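Local coordinates for protein L-lactate dehydrogenase (Trichomonas vaginalis, PDB 4UUL) that is an NAD-dependent lactate dehydrogenase of the lactate/malate dehydrogenase superfamily, reducing pyruvate to L-lactate in its natural form and probably also able to act on malate, at residues B[39-42]-B[43-47]. The protein carries 1 engineered substitution. Sequence-based numbering, arbitrary orientation.
Sequences LLDI and PPAMN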
ATOM      1  N   LEU B  39       3.990 -10.353 -13.182  1.00 14.70           N
ATOM      2  CA  LEU B  39       4.244 -10.751 -11.804  1.00 15.27           C
ATOM      3  C   LEU B  39       4.967 -12.083 -11.818  1.00 15.21           C
ATOM      4  O   LEU B  39       4.373 -13.125 -12.134  1.00 17.69           O
ATOM      5  CB  LEU B  39       2.918 -10.838 -11.041  1.00 14.84           C
ATOM      6  CG  LEU B  39       2.101  -9.551 -11.064  1.00 15.67           C
ATOM      7  CD1 LEU B  39       0.727  -9.784 -10.503  1.00 17.20           C
ATOM      8  CD2 LEU B  39       2.775  -8.480 -10.227  1.00 15.99           C
ATOM      9  N   LEU B  40       6.279 -12.062 -11.533  1.00 15.44           N
ATOM     10  CA  LEU B  40       7.131 -13.225 -11.640  1.00 15.80           C
ATOM     11  C   LEU B  40       7.497 -13.766 -10.282  1.00 15.44           C
ATOM     12  O   LEU B  40       7.876 -13.011  -9.380  1.00 15.87           O
ATOM     13  CB  LEU B  40       8.408 -12.875 -12.414  1.00 16.99           C
ATOM     14  CG  LEU B  40       9.470 -13.953 -12.578  1.00 17.74           C
ATOM     15  CD1 LEU B  40       8.958 -15.120 -13.418  1.00 19.84           C
ATOM     16  CD2 LEU B  40      10.774 -13.381 -13.164  1.00 19.28           C
ATOM     17  N   ASP B  41       7.398 -15.090 -10.127  1.00 16.69           N
ATOM     18  CA  ASP B  41       7.924 -15.755  -8.932  1.00 17.47           C
ATOM     19  C   ASP B  41       8.221 -17.217  -9.282  1.00 18.28           C
ATOM     20  O   ASP B  41       8.171 -17.575 -10.448  1.00 19.16           O
ATOM     21  CB  ASP B  41       7.013 -15.545  -7.706  1.00 18.55           C
ATOM     22  CG  ASP B  41       7.766 -15.419  -6.395  1.00 18.79           C
ATOM     23  OD1 ASP B  41       8.748 -16.161  -6.202  1.00 19.37           O
ATOM     24  OD2 ASP B  41       7.390 -14.540  -5.576  1.00 19.07           O
ATOM     25  N   ILE B  42       8.601 -17.999  -8.289  1.00 20.77           N
ATOM     26  CA  ILE B  42       8.996 -19.366  -8.508  1.00 22.17           C
ATOM     27  C   ILE B  42       7.830 -20.308  -8.232  1.00 22.76           C
ATOM     28  O   ILE B  42       6.872 -19.940  -7.554  1.00 21.87           O
ATOM     29  CB  ILE B  42      10.183 -19.745  -7.646  1.00 25.35           C
ATOM     30  CG1 ILE B  42       9.892 -19.518  -6.168  1.00 26.19           C
ATOM     31  CG2 ILE B  42      11.438 -18.989  -8.116  1.00 26.08           C
ATOM     32  CD1 ILE B  42      10.966 -20.193  -5.262  1.00 28.39           C
ATOM     33  N   PRO B  43       7.896 -21.535  -8.742  1.00 23.47           N
ATOM     34  CA  PRO B  43       6.742 -22.420  -8.632  1.00 26.49           C
ATOM     35  C   PRO B  43       6.168 -22.599  -7.225  1.00 25.52           C
ATOM     36  O   PRO B  43       4.931 -22.617  -7.123  1.00 26.96           O
ATOM     37  CB  PRO B  43       7.272 -23.740  -9.233  1.00 27.52           C
ATOM     38  CG  PRO B  43       8.265 -23.303 -10.223  1.00 28.59           C
ATOM     39  CD  PRO B  43       8.952 -22.124  -9.588  1.00 26.08           C
ATOM     40  N   PRO B  44       7.000 -22.750  -6.191  1.00 26.95           N
ATOM     41  CA  PRO B  44       6.409 -22.924  -4.857  1.00 27.55           C
ATOM     42  C   PRO B  44       5.592 -21.721  -4.372  1.00 26.00           C
ATOM     43  O   PRO B  44       4.824 -21.839  -3.396  1.00 28.33           O
ATOM     44  CB  PRO B  44       7.628 -23.139  -3.943  1.00 31.21           C
ATOM     45  CG  PRO B  44       8.768 -23.478  -4.843  1.00 32.23           C
ATOM     46  CD  PRO B  44       8.471 -22.909  -6.185  1.00 28.64           C
ATOM     47  N   ALA B  45       5.785 -20.563  -5.005  1.00 23.45           N
ATOM     48  CA  ALA B  45       5.120 -19.339  -4.584  1.00 23.50           C
ATOM     49  C   ALA B  45       3.852 -19.090  -5.359  1.00 24.09           C
ATOM     50  O   ALA B  45       3.173 -18.096  -5.120  1.00 23.71           O
ATOM     51  CB  ALA B  45       6.039 -18.178  -4.764  1.00 23.40           C
ATOM     52  N   MET B  46       3.524 -19.971  -6.288  1.00 24.23           N
ATOM     53  CA  MET B  46       2.459 -19.628  -7.220  1.00 24.45           C
ATOM     54  C   MET B  46       1.074 -19.569  -6.580  1.00 23.56           C
ATOM     55  O   MET B  46       0.273 -18.740  -6.975  1.00 23.18           O
ATOM     56  CB  MET B  46       2.466 -20.523  -8.459  1.00 29.54           C
ATOM     57  CG  MET B  46       3.620 -20.160  -9.400  1.00 36.40           C
ATOM     58  SD  MET B  46       3.809 -18.408  -9.871  1.00 46.69           S
ATOM     59  CE  MET B  46       2.603 -18.308 -11.186  1.00 48.47           C
ATOM     60  N   ASN B  47       0.783 -20.389  -5.577  1.00 24.04           N
ATOM     61  CA  ASN B  47      -0.496 -20.205  -4.878  1.00 25.60           C
ATOM     62  C   ASN B  47      -0.603 -18.821  -4.196  1.00 23.63           C
ATOM     63  O   ASN B  47      -1.670 -18.154  -4.286  1.00 22.90           O
ATOM     64  CB  ASN B  47      -0.732 -21.314  -3.886  1.00 31.41           C
ATOM     65  CG  ASN B  47      -1.138 -22.608  -4.559  1.00 38.74           C
ATOM     66  OD1 ASN B  47      -1.552 -22.622  -5.724  1.00 38.85           O
ATOM     67  ND2 ASN B  47      -1.010 -23.696  -3.840  1.00 42.91           N
TER
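In the Rossmann-type NAD-binding domain, D41 follows directly on strand 35-40 and meets A45 in the turn that leads into helix 46-57. The methyl of A45 lies against the carboxylate, CB 3.6 Å from CG of D41 and 3.7 Å from its OD1. Two bonds limit how the carboxylate can turn. N of I42 donates to OD1 of D41 (2.8 Å), which uses its anti lone pair, the one directed away from OD2. OD2 in turn takes the backbone N-H of A13, in the loop after strand 5-10. An acidic residue at the end of the second strand of a Rossmann fold is the classic partner of the adenosine ribose hydroxyls of NAD, and D41 does contact NADH in another crystal structure of this protein; here no cofactor is bound, yet the carboxylate is already tied to the loop that carries A13. The turn itself closes through I42: N of A45 donates to O of I42 (2.8 Å), with an N-H...O angle of 152°. One residue on, N of M46 donates to O of P43 (3.1 Å), the next three-residue step into helix 46-57. P43 and P44 have no N-H to give. The exposed side chain of I42 packs on P44: chi1 of I42 (57°) sets CG1 between the backbone N and the carbonyl carbon, which brings it to 3.7 Å from CD of P44, while CD1 lies beside the CD-CG edge of the same ring. The side chain of M46, bent at chi2 and chi3, passes the carbonyl of I42, where CG of M46 is 3.7 Å from O of I42, and also touches T71, just beyond strand 64-70 of this beta-alpha-beta unit.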